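Local coordinates for N-hydroxyarylamine O-acetyltransferase (Bacillus cereus, PDB 4DMO), which is an arylamine N-acetyltransferase family enzyme with a non-canonical Cys-His-Glu catalytic triad, and probably transfers acetyl groups to arylamines and N-hydroxyarylamines, at residues L43-K48 against I204-E209; K59-I62 against N66-G69; P217-L222 against A228-D233; D233-A238 against T244-T249. All blocks are in the same frame, centred on the assembly; numbering follows the deposited sequence.

How the contacts relate
Contacts 1 and 2 are buried, contact 3 is partly buried and contact 4 lies at the surface. The first two belong to the helical part of the chain: contact 1 is apolar packing of two helix ends, while contact 2 ties a helix to the loop after it with a lysine and backbone bonds, and the two meet through Leu43 and Asn44 against Arg67 and Lys61. Contacts 3 and 4 are successive hairpins of one antiparallel sheet, about 8 Å between centres, sharing Asp233 and joined by a probable hydrogen bond between Ser229 N and Thr236 O. Contact 3 also reaches contact 1, where Pro217 packs on Leu43 and Leu46.

Contact 1 of 4, residues L43-K48 against I204-E209; sequences LNILEK and IIVEHE
Ile45 reaches from helix 43-46 to the last turn of helix 195-207 and meets Ile205 and Val206 mainly through methyl and methylene groups. Its CB points at the opposite helix, with the CA atoms of Ile45 and Val206 6.0 Å apart. From CB the side chain forks. The short branch, Ile45 CG2, lies 4.1 Å from Val206 CG2. The longer branch starts at Ile45 CG1, which sits 3.7 Å from that same Val206 CG2, and continues straight on (chi2 -175°), which carries CD1 past the valine. There Ile45 CD1 touches Ile205 CG2 at 3.7 Å and still keeps Val206 CG2 at 3.9 Å. One valine methyl therefore faces three carbons of the isoleucine, the two side chains sliding past each other in opposite directions, whereas Ile205 is met by the tip alone and at a slant. Lys48, with positive phi, is the C-prime residue of a Schellman motif ending helix 43-46; helix 195-207 gives way to a loop at His208. Helix 71-84 lines the contact through Tyr72, which touches both Ile45 and Ile205, and strand 103-117 packs Val106 against Ile205.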
loop_
_atom_site.group_PDB
_atom_site.type_symbol
_atom_site.label_atom_id
_atom_site.label_comp_id
_atom_site.label_asym_id
_atom_site.label_seq_id
_atom_site.Cartn_x
_atom_site.Cartn_y
_atom_site.Cartn_z
ATOM N N LEU A 43 10.297 -2.159 -8.051
ATOM C CA LEU A 43 11.196 -2.585 -9.104
ATOM C C LEU A 43 11.097 -1.710 -10.356
ATOM O O LEU A 43 12.079 -1.583 -11.072
ATOM C CB LEU A 43 10.990 -4.081 -9.413
ATOM C CG LEU A 43 11.194 -5.020 -8.205
ATOM C CD1 LEU A 43 11.017 -6.447 -8.611
ATOM C CD2 LEU A 43 12.587 -4.837 -7.671
ATOM N N ASN A 44 9.952 -1.073 -10.607
ATOM C CA ASN A 44 9.846 -0.245 -11.807
ATOM C C ASN A 44 10.641 1.064 -11.715
ATOM O O ASN A 44 10.900 1.691 -12.728
ATOM C CB ASN A 44 8.378 0.015 -12.202
ATOM C CG ASN A 44 7.659 1.071 -11.317
ATOM O OD1 ASN A 44 8.217 1.664 -10.394
ATOM N ND2 ASN A 44 6.406 1.314 -11.652
ATOM N N ILE A 45 11.036 1.455 -10.504
ATOM C CA ILE A 45 11.941 2.603 -10.310
ATOM C C ILE A 45 13.340 2.223 -10.723
ATOM O O ILE A 45 14.042 2.991 -11.384
ATOM C CB ILE A 45 11.978 3.091 -8.819
ATOM C CG1 ILE A 45 10.600 3.596 -8.422
ATOM C CG2 ILE A 45 13.107 4.151 -8.608
ATOM C CD1 ILE A 45 10.493 4.230 -6.981
ATOM N N LEU A 46 13.745 1.021 -10.336
ATOM C CA LEU A 46 15.089 0.542 -10.633
ATOM C C LEU A 46 15.275 0.131 -12.100
ATOM O O LEU A 46 16.363 0.267 -12.667
ATOM C CB LEU A 46 15.401 -0.645 -9.729
ATOM C CG LEU A 46 15.314 -0.355 -8.227
ATOM C CD1 LEU A 46 15.606 -1.628 -7.468
ATOM C CD2 LEU A 46 16.280 0.772 -7.805
ATOM N N GLU A 47 14.226 -0.430 -12.678
ATOM C CA GLU A 47 14.188 -0.733 -14.095
ATOM C C GLU A 47 13.885 0.489 -14.934
ATOM O O GLU A 47 13.856 0.404 -16.154
ATOM C CB GLU A 47 13.115 -1.756 -14.363
ATOM C CG GLU A 47 13.339 -3.042 -13.671
ATOM C CD GLU A 47 12.964 -4.193 -14.558
ATOM O OE1 GLU A 47 11.753 -4.300 -14.914
ATOM O OE2 GLU A 47 13.882 -4.973 -14.897
ATOM N N LYS A 48 13.595 1.612 -14.282
ATOM C CA LYS A 48 13.338 2.862 -14.993
ATOM C C LYS A 48 12.253 2.668 -16.030
ATOM O O LYS A 48 12.363 3.145 -17.153
ATOM C CB LYS A 48 14.635 3.382 -15.612
ATOM C CG LYS A 48 15.729 3.535 -14.549
ATOM C CD LYS A 48 17.071 3.956 -15.125
ATOM C CE LYS A 48 17.855 4.817 -14.134
ATOM N NZ LYS A 48 19.306 4.854 -14.479
ATOM N N ILE A 204 8.886 12.283 -6.676
ATOM C CA ILE A 204 9.634 12.461 -5.443
ATOM C C ILE A 204 10.324 11.161 -5.039
ATOM O O ILE A 204 11.526 11.137 -4.784
ATOM C CB ILE A 204 8.715 12.953 -4.307
ATOM C CG1 ILE A 204 8.320 14.403 -4.565
ATOM C CG2 ILE A 204 9.419 12.839 -2.969
ATOM C CD1 ILE A 204 7.058 14.830 -3.874
ATOM N N ILE A 205 9.570 10.075 -4.979
ATOM C CA ILE A 205 10.131 8.797 -4.556
ATOM C C ILE A 205 11.139 8.253 -5.609
ATOM O O ILE A 205 12.175 7.674 -5.260
ATOM C CB ILE A 205 8.989 7.750 -4.267
ATOM C CG1 ILE A 205 8.147 8.150 -3.029
ATOM C CG2 ILE A 205 9.557 6.361 -4.100
ATOM C CD1 ILE A 205 8.913 8.348 -1.741
ATOM N N VAL A 206 10.889 8.465 -6.893
ATOM C CA VAL A 206 11.916 8.086 -7.873
ATOM C C VAL A 206 13.235 8.899 -7.779
ATOM O O VAL A 206 14.338 8.338 -7.888
ATOM C CB VAL A 206 11.392 8.195 -9.314
ATOM C CG1 VAL A 206 12.577 8.116 -10.324
ATOM C CG2 VAL A 206 10.392 7.077 -9.586
ATOM N N GLU A 207 13.113 10.212 -7.580
ATOM C CA GLU A 207 14.240 11.148 -7.773
ATOM C C GLU A 207 14.954 11.576 -6.497
ATOM O O GLU A 207 16.178 11.647 -6.453
ATOM C CB GLU A 207 13.766 12.397 -8.519
ATOM C CG GLU A 207 13.382 12.128 -9.982
ATOM C CD GLU A 207 12.696 13.310 -10.652
ATOM O OE1 GLU A 207 12.496 14.334 -9.985
ATOM O OE2 GLU A 207 12.331 13.210 -11.838
ATOM N N HIS A 208 14.201 11.901 -5.465
ATOM C CA HIS A 208 14.807 12.460 -4.267
ATOM C C HIS A 208 15.959 11.585 -3.813
ATOM O O HIS A 208 15.917 10.376 -3.962
ATOM C CB HIS A 208 13.772 12.602 -3.181
ATOM C CG HIS A 208 14.158 13.546 -2.092
ATOM N ND1 HIS A 208 15.214 13.299 -1.235
ATOM C CD2 HIS A 208 13.606 14.716 -1.685
ATOM C CE1 HIS A 208 15.299 14.278 -0.351
ATOM N NE2 HIS A 208 14.335 15.151 -0.602
ATOM N N GLU A 209 17.006 12.209 -3.285
ATOM C CA GLU A 209 18.230 11.503 -2.926
ATOM C C GLU A 209 18.043 10.738 -1.627
ATOM O O GLU A 209 18.672 9.718 -1.377
ATOM C CB GLU A 209 19.370 12.516 -2.725
ATOM C CG GLU A 209 19.866 13.194 -3.986
ATOM C CD GLU A 209 18.969 14.360 -4.455
ATOM O OE1 GLU A 209 17.863 14.590 -3.876
ATOM O OE2 GLU A 209 19.413 15.087 -5.381
#

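Contact 2 of 4, residues K59-I62 against N66-G69; sequences KEKI and NRGG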
loop_
_atom_site.group_PDB
_atom_site.type_symbol
_atom_site.label_atom_id
_atom_site.label_comp_id
_atom_site.label_asym_id
_atom_site.label_seq_id
_atom_site.Cartn_x
_atom_site.Cartn_y
_atom_site.Cartn_z
ATOM N N LYS A 59 -4.114 -0.534 -14.116
ATOM C CA LYS A 59 -4.819 -1.772 -14.481
ATOM C C LYS A 59 -3.874 -2.735 -15.202
ATOM O O LYS A 59 -3.877 -3.929 -14.927
ATOM C CB LYS A 59 -6.028 -1.460 -15.375
ATOM C CG LYS A 59 -6.760 -2.714 -15.859
ATOM C CD LYS A 59 -8.123 -2.382 -16.504
ATOM C CE LYS A 59 -7.954 -1.719 -17.860
ATOM N NZ LYS A 59 -9.267 -1.312 -18.473
ATOM N N GLU A 60 -3.067 -2.189 -16.109
ATOM C CA GLU A 60 -2.088 -2.936 -16.911
ATOM C C GLU A 60 -0.928 -3.464 -16.072
ATOM O O GLU A 60 -0.605 -4.632 -16.134
ATOM C CB GLU A 60 -1.532 -2.030 -18.015
ATOM C CG GLU A 60 -0.304 -2.582 -18.762
ATOM C CD GLU A 60 -0.658 -3.421 -19.983
ATOM O OE1 GLU A 60 -1.849 -3.783 -20.131
ATOM O OE2 GLU A 60 0.263 -3.753 -20.774
ATOM N N LYS A 61 -0.300 -2.592 -15.282
ATOM C CA LYS A 61 0.825 -3.015 -14.455
ATOM C C LYS A 61 0.378 -3.992 -13.356
ATOM O O LYS A 61 0.910 -5.107 -13.234
ATOM C CB LYS A 61 1.556 -1.799 -13.840
ATOM C CG LYS A 61 2.789 -2.217 -13.041
ATOM C CD LYS A 61 3.333 -1.157 -12.089
ATOM C CE LYS A 61 4.592 -1.660 -11.373
ATOM N NZ LYS A 61 4.696 -1.064 -9.989
ATOM N N ILE A 62 -0.624 -3.600 -12.580
ATOM C CA ILE A 62 -0.981 -4.337 -11.382
ATOM C C ILE A 62 -1.919 -5.488 -11.672
ATOM O O ILE A 62 -1.737 -6.584 -11.152
ATOM C CB ILE A 62 -1.706 -3.418 -10.308
ATOM C CG1 ILE A 62 -0.894 -2.177 -9.973
ATOM C CG2 ILE A 62 -1.972 -4.178 -9.023
ATOM C CD1 ILE A 62 0.281 -2.444 -9.113
ATOM N N ASN A 66 0.243 -8.512 -13.389
ATOM C CA ASN A 66 0.420 -9.106 -12.066
ATOM C C ASN A 66 1.657 -8.615 -11.297
ATOM O O ASN A 66 2.338 -9.393 -10.645
ATOM C CB ASN A 66 0.385 -10.641 -12.168
ATOM C CG ASN A 66 -1.043 -11.181 -12.124
ATOM O OD1 ASN A 66 -1.441 -11.879 -11.184
ATOM N ND2 ASN A 66 -1.845 -10.807 -13.131
ATOM N N ARG A 67 1.917 -7.310 -11.371
ATOM C CA ARG A 67 2.965 -6.683 -10.583
ATOM C C ARG A 67 2.376 -6.039 -9.319
ATOM O O ARG A 67 1.145 -6.036 -9.112
ATOM C CB ARG A 67 3.684 -5.629 -11.413
ATOM C CG ARG A 67 4.458 -6.193 -12.621
ATOM C CD ARG A 67 5.760 -6.820 -12.170
ATOM N NE ARG A 67 6.548 -5.837 -11.450
ATOM C CZ ARG A 67 7.280 -4.896 -12.024
ATOM N NH1 ARG A 67 7.406 -4.840 -13.357
ATOM N NH2 ARG A 67 7.925 -4.025 -11.257
ATOM N N GLY A 68 3.262 -5.496 -8.489
ATOM C CA GLY A 68 2.850 -4.747 -7.324
ATOM C C GLY A 68 3.263 -3.332 -7.522
ATOM O O GLY A 68 3.492 -2.884 -8.666
ATOM N N GLY A 69 3.414 -2.620 -6.413
ATOM C CA GLY A 69 3.840 -1.244 -6.504
ATOM C C GLY A 69 4.053 -0.643 -5.148
ATOM O O GLY A 69 3.985 -1.333 -4.132
#
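Lys61 and Ile62, in a wider pi-type turn of helix 55-64, make the contact with the loop just beyond the helix. The carbonyl of Lys61 receives Arg67 N at 3.1 Å. The lysine side chain leaves with CG opposite its own backbone N (chi1 -176°) and stays extended as far as CE, with Lys61 CG 3.9 Å from Arg67 CB. At the chain's end Lys61 NZ gives a short bond of 2.6 Å to Gly68 O, in the carbonyl plane and on a lone pair. On the way Lys61 CE lies 4.1 Å above one face of the Arg67 guanidinium, toward its rim. The nearby positive charges of Lys61 NZ and Arg67 NH2 are probably offset by salt bridges, Lys61 NZ with Glu73 and Arg67 NE with Glu41. Ile62 follows: Ile62 CA makes a CA-H...O contact with Arg67 O at 3.5 Å, and Ile62 CD1 reaches Gly68 O at 3.3 Å. Ile62 O in turn lies 3.4 Å from Asn66 CA. Arg13 of helix 5-14 is hydrogen-bonded to both Ile62 O and Arg67 O, while helix 71-84 packs Leu74 and Thr77 on Ile62. Gly69 bonds through its backbone to Pro39 and to Glu41 of strand 40-41.

Contact 3 of 4, residues P217-L222 against A228-D233; sequences PLIVKL and ASLTKD
Ile219 and Leu230 face each other as a hydrogen-bonded antiparallel pair, both side chains on the sheet face that also carries Lys221 and Ala228. The two approach loosely, Ile219 CD1 to Leu230 CD2 at 4.2 Å, and what holds them is the backbone: Leu230 N binds Ile219 O at 2.7 Å, and Ile219 N returns a bond to Leu230 O. Lys221 and Ala228 form a second such pair, with bonds in both directions. The lysine side chain turns aside from Ala228; bent at chi3 (69°) and chi4, it brings Lys221 NZ back to Leu222 O at 2.9 Å, and NZ has a further acceptor in Gln36 O.

The other face holds Val220 opposite Ser229, a non-hydrogen-bonded pair with CA atoms 4.3 Å apart. Here Val220 CG2 lies against Ser229 OG at 3.7 Å. Beyond the strand, the alkyl chain of Lys232 passes at a slant over the CD corner of the Pro217 ring, Lys232 CD and CE both 3.6 Å from Pro217 CD. Thr231 OG1 accepts from the backbone of Ser234.

Helix 250-261 covers the face bearing Ile219 and Leu230 with Phe261, and strand 40-41 pairs with Val220 through Phe40. Segments 218-222 and 228-231 run at 172° to each other, part of the antiparallel beta hairpin of strands 218-223 and 226-231 within the five-strand sheet of this acetyltransferase.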
loop_
_atom_site.group_PDB
_atom_site.type_symbol
_atom_site.label_atom_id
_atom_site.label_comp_id
_atom_site.label_asym_id
_atom_site.label_seq_id
_atom_site.Cartn_x
_atom_site.Cartn_y
_atom_site.Cartn_z
ATOM N N PRO A 217 16.552 -3.082 -4.608
ATOM C CA PRO A 217 15.243 -3.755 -4.660
ATOM C C PRO A 217 14.666 -3.973 -3.278
ATOM O O PRO A 217 15.385 -4.353 -2.360
ATOM C CB PRO A 217 15.568 -5.106 -5.277
ATOM C CG PRO A 217 16.888 -4.856 -6.056
ATOM C CD PRO A 217 17.623 -3.899 -5.196
ATOM N N LEU A 218 13.363 -3.743 -3.167
ATOM C CA LEU A 218 12.612 -3.918 -1.946
ATOM C C LEU A 218 11.246 -4.514 -2.323
ATOM O O LEU A 218 10.493 -3.916 -3.094
ATOM C CB LEU A 218 12.455 -2.560 -1.297
ATOM C CG LEU A 218 12.112 -2.446 0.171
ATOM C CD1 LEU A 218 12.263 -0.973 0.580
ATOM C CD2 LEU A 218 10.715 -2.916 0.433
ATOM N N ILE A 219 10.949 -5.708 -1.829
ATOM C CA ILE A 219 9.662 -6.362 -2.094
ATOM C C ILE A 219 9.126 -6.965 -0.802
ATOM O O ILE A 219 9.790 -7.800 -0.211
ATOM C CB ILE A 219 9.763 -7.520 -3.095
ATOM C CG1 ILE A 219 10.357 -7.074 -4.451
ATOM C CG2 ILE A 219 8.388 -8.114 -3.314
ATOM C CD1 ILE A 219 11.828 -7.316 -4.554
ATOM N N VAL A 220 7.916 -6.579 -0.388
ATOM C CA VAL A 220 7.289 -7.216 0.766
ATOM C C VAL A 220 5.832 -7.587 0.449
ATOM O O VAL A 220 5.150 -6.904 -0.312
ATOM C CB VAL A 220 7.361 -6.304 2.016
ATOM C CG1 VAL A 220 6.759 -4.997 1.733
ATOM C CG2 VAL A 220 6.620 -6.905 3.202
ATOM N N LYS A 221 5.381 -8.697 1.026
ATOM C CA LYS A 221 4.008 -9.125 0.897
ATOM C C LYS A 221 3.564 -9.916 2.107
ATOM O O LYS A 221 4.301 -10.759 2.600
ATOM C CB LYS A 221 3.838 -10.001 -0.316
ATOM C CG LYS A 221 2.399 -10.189 -0.670
ATOM C CD LYS A 221 2.208 -11.013 -1.953
ATOM C CE LYS A 221 2.599 -12.459 -1.797
ATOM N NZ LYS A 221 1.750 -13.102 -0.791
ATOM N N LEU A 222 2.351 -9.652 2.574
ATOM C CA LEU A 222 1.772 -10.499 3.614
ATOM C C LEU A 222 1.508 -11.871 3.048
ATOM O O LEU A 222 1.328 -12.062 1.840
ATOM C CB LEU A 222 0.482 -9.897 4.169
ATOM C CG LEU A 222 0.768 -8.502 4.755
ATOM C CD1 LEU A 222 -0.434 -8.023 5.465
ATOM C CD2 LEU A 222 1.986 -8.488 5.685
ATOM N N ALA A 228 6.611 -11.998 3.918
ATOM C CA ALA A 228 7.848 -12.345 3.242
ATOM C C ALA A 228 8.426 -11.054 2.651
ATOM O O ALA A 228 7.672 -10.218 2.152
ATOM C CB ALA A 228 7.589 -13.352 2.178
ATOM N N SER A 229 9.742 -10.884 2.768
ATOM C CA SER A 229 10.455 -9.685 2.322
ATOM C C SER A 229 11.695 -10.075 1.543
ATOM O O SER A 229 12.421 -10.993 1.922
ATOM C CB SER A 229 10.876 -8.826 3.508
ATOM O OG SER A 229 9.773 -8.536 4.326
ATOM N N LEU A 230 11.924 -9.391 0.432
ATOM C CA LEU A 230 13.064 -9.695 -0.428
ATOM C C LEU A 230 13.831 -8.425 -0.766
ATOM O O LEU A 230 13.243 -7.359 -0.986
ATOM C CB LEU A 230 12.611 -10.409 -1.705
ATOM C CG LEU A 230 13.682 -10.778 -2.745
ATOM C CD1 LEU A 230 14.663 -11.783 -2.182
ATOM C CD2 LEU A 230 13.053 -11.307 -4.024
ATOM N N THR A 231 15.158 -8.537 -0.719
ATOM C CA THR A 231 16.046 -7.478 -1.182
ATOM C C THR A 231 17.180 -8.082 -2.031
ATOM O O THR A 231 17.265 -9.307 -2.226
ATOM C CB THR A 231 16.676 -6.668 -0.024
ATOM O OG1 THR A 231 17.734 -7.440 0.557
ATOM C CG2 THR A 231 15.643 -6.293 1.010
ATOM N N LYS A 232 18.068 -7.210 -2.493
ATOM C CA LYS A 232 19.114 -7.606 -3.417
ATOM C C LYS A 232 19.876 -8.738 -2.768
ATOM O O LYS A 232 20.454 -9.593 -3.448
ATOM C CB LYS A 232 20.063 -6.420 -3.686
ATOM C CG LYS A 232 20.662 -6.324 -5.091
ATOM C CD LYS A 232 21.075 -4.854 -5.420
ATOM C CE LYS A 232 20.783 -4.463 -6.895
ATOM N NZ LYS A 232 20.835 -2.983 -7.131
ATOM N N ASP A 233 19.881 -8.748 -1.440
ATOM C CA ASP A 233 20.769 -9.678 -0.767
ATOM C C ASP A 233 20.087 -10.762 0.062
ATOM O O ASP A 233 20.668 -11.820 0.234
ATOM C CB ASP A 233 21.758 -8.896 0.104
ATOM C CG ASP A 233 22.992 -8.454 -0.672
ATOM O OD1 ASP A 233 23.388 -9.161 -1.627
ATOM O OD2 ASP A 233 23.555 -7.389 -0.336
#

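Contact 4 of 4, residues D233-A238 against T244-T249; sequences DSLTVA and TKETVT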
loop_
_atom_site.group_PDB
_atom_site.type_symbol
_atom_site.label_atom_id
_atom_site.label_comp_id
_atom_site.label_asym_id
_atom_site.label_seq_id
_atom_site.Cartn_x
_atom_site.Cartn_y
_atom_site.Cartn_z
ATOM N N ASP A 233 19.881 -8.748 -1.440
ATOM C CA ASP A 233 20.769 -9.678 -0.767
ATOM C C ASP A 233 20.087 -10.762 0.062
ATOM O O ASP A 233 20.668 -11.820 0.234
ATOM C CB ASP A 233 21.758 -8.896 0.104
ATOM C CG ASP A 233 22.992 -8.454 -0.672
ATOM O OD1 ASP A 233 23.388 -9.161 -1.627
ATOM O OD2 ASP A 233 23.555 -7.389 -0.336
ATOM N N SER A 234 18.878 -10.527 0.574
ATOM C CA SER A 234 18.323 -11.501 1.505
ATOM C C SER A 234 16.819 -11.624 1.508
ATOM O O SER A 234 16.074 -10.653 1.330
ATOM C CB SER A 234 18.768 -11.187 2.922
ATOM O OG SER A 234 18.262 -9.945 3.335
ATOM N N LEU A 235 16.382 -12.845 1.759
ATOM C CA LEU A 235 14.975 -13.149 1.902
ATOM C C LEU A 235 14.645 -13.403 3.365
ATOM O O LEU A 235 15.273 -14.226 4.042
ATOM C CB LEU A 235 14.637 -14.383 1.096
ATOM C CG LEU A 235 13.254 -14.973 1.242
ATOM C CD1 LEU A 235 12.187 -14.088 0.613
ATOM C CD2 LEU A 235 13.280 -16.340 0.587
ATOM N N THR A 236 13.655 -12.671 3.839
ATOM C CA THR A 236 13.154 -12.835 5.172
ATOM C C THR A 236 11.724 -13.351 5.112
ATOM O O THR A 236 10.848 -12.727 4.522
ATOM C CB THR A 236 13.215 -11.510 5.917
ATOM O OG1 THR A 236 14.588 -11.138 6.090
ATOM C CG2 THR A 236 12.574 -11.630 7.281
ATOM N N VAL A 237 11.497 -14.505 5.727
ATOM C CA VAL A 237 10.161 -15.055 5.863
ATOM C C VAL A 237 9.767 -15.139 7.340
ATOM O O VAL A 237 10.400 -15.852 8.112
ATOM C CB VAL A 237 10.066 -16.465 5.284
ATOM C CG1 VAL A 237 8.691 -17.000 5.499
ATOM C CG2 VAL A 237 10.394 -16.464 3.804
ATOM N N ALA A 238 8.710 -14.427 7.725
ATOM C CA ALA A 238 8.178 -14.525 9.070
ATOM C C ALA A 238 6.855 -15.307 9.084
ATOM O O ALA A 238 5.925 -15.015 8.326
ATOM C CB ALA A 238 7.960 -13.162 9.653
ATOM N N THR A 244 12.773 -16.619 9.362
ATOM C CA THR A 244 13.917 -17.105 8.635
ATOM C C THR A 244 14.509 -16.015 7.796
ATOM O O THR A 244 13.800 -15.336 7.057
ATOM C CB THR A 244 13.539 -18.247 7.719
ATOM O OG1 THR A 244 12.907 -19.278 8.486
ATOM C CG2 THR A 244 14.756 -18.805 7.088
ATOM N N LYS A 245 15.820 -15.848 7.911
ATOM C CA LYS A 245 16.538 -14.922 7.074
ATOM C C LYS A 245 17.642 -15.647 6.324
ATOM O O LYS A 245 18.418 -16.400 6.909
ATOM C CB LYS A 245 17.092 -13.794 7.928
ATOM C CG LYS A 245 17.819 -12.709 7.147
ATOM C CD LYS A 245 18.353 -11.649 8.117
ATOM C CE LYS A 245 17.859 -10.237 7.808
ATOM N NZ LYS A 245 18.785 -9.513 6.875
ATOM N N GLU A 246 17.705 -15.429 5.014
ATOM C CA GLU A 246 18.686 -16.122 4.205
ATOM C C GLU A 246 19.169 -15.287 3.032
ATOM O O GLU A 246 18.486 -14.381 2.549
ATOM C CB GLU A 246 18.149 -17.469 3.734
ATOM C CG GLU A 246 17.065 -17.448 2.690
ATOM C CD GLU A 246 16.502 -18.862 2.434
ATOM O OE1 GLU A 246 17.142 -19.656 1.690
ATOM O OE2 GLU A 246 15.416 -19.177 2.981
ATOM N N THR A 247 20.399 -15.572 2.641
ATOM C CA THR A 247 21.065 -14.877 1.567
ATOM C C THR A 247 20.512 -15.332 0.230
ATOM O O THR A 247 20.166 -16.489 0.029
ATOM C CB THR A 247 22.556 -15.119 1.639
ATOM O OG1 THR A 247 23.072 -14.383 2.763
ATOM C CG2 THR A 247 23.236 -14.641 0.369
ATOM N N VAL A 248 20.414 -14.379 -0.676
ATOM C CA VAL A 248 19.836 -14.604 -1.987
ATOM C C VAL A 248 20.887 -14.131 -2.984
ATOM O O VAL A 248 21.488 -13.068 -2.790
ATOM C CB VAL A 248 18.489 -13.809 -2.144
ATOM C CG1 VAL A 248 18.019 -13.767 -3.575
ATOM C CG2 VAL A 248 17.411 -14.449 -1.295
ATOM N N THR A 249 21.155 -14.943 -4.005
ATOM C CA THR A 249 22.092 -14.543 -5.059
ATOM C C THR A 249 21.310 -14.127 -6.290
ATOM O O THR A 249 20.103 -14.333 -6.349
ATOM C CB THR A 249 23.074 -15.665 -5.419
ATOM O OG1 THR A 249 22.367 -16.809 -5.950
ATOM C CG2 THR A 249 23.865 -16.044 -4.178
HETATM O O HOH W 1 10.042 -18.695 8.656
#
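Leu235 and Glu246 pair near the open end of a beta hairpin, strands 234-239 and 242-247, the latter one of the two outermost strands of the five-strand antiparallel sheet within this chain. Backbone bonds come first. Leu235 N meets Glu246 O at 2.7 Å and Glu246 N returns a bond to Leu235 O; Val237 and Thr244 form a second two-way pair, in which Thr244 N reaches Val237 O with an N-H...O angle of 171°. Past the end of the paired strand, Val248 N binds Asp233 O at 2.7 Å, approaching 41° out of the carbonyl plane rather than along a lone pair.

At the non-hydrogen-bonded pairs the CA atoms come closer, and CA-H groups meet carbonyl oxygens, as Thr236 CA does at 3.2 Å from Thr244 O.

Apolar contact is concentrated at one end. Val248 CB points at the other strand, and a chi1 of 167° sets Val248 CG2 on the side of the backbone N, facing Leu235, where it packs on Leu235 CB at 3.7 Å. Leu256 of helix 250-261 touches both residues, and Leu230 of strand 226-231 adds to the Val248 side.

On the face carrying Ser234 and Thr236, the partly folded Lys245 side chain crosses Thr236 at a slant, with Lys245 CG 3.7 Å from Thr236 OG1. Its bends at chi3 and chi4 leave Lys245 NZ 3.6 Å from Ser234 OG, an approach too long to count as a bond.

Toward the turn, water links the strands: one molecule donates to Val237 O at 2.9 Å and is also hydrogen-bonded to Thr244 OG1.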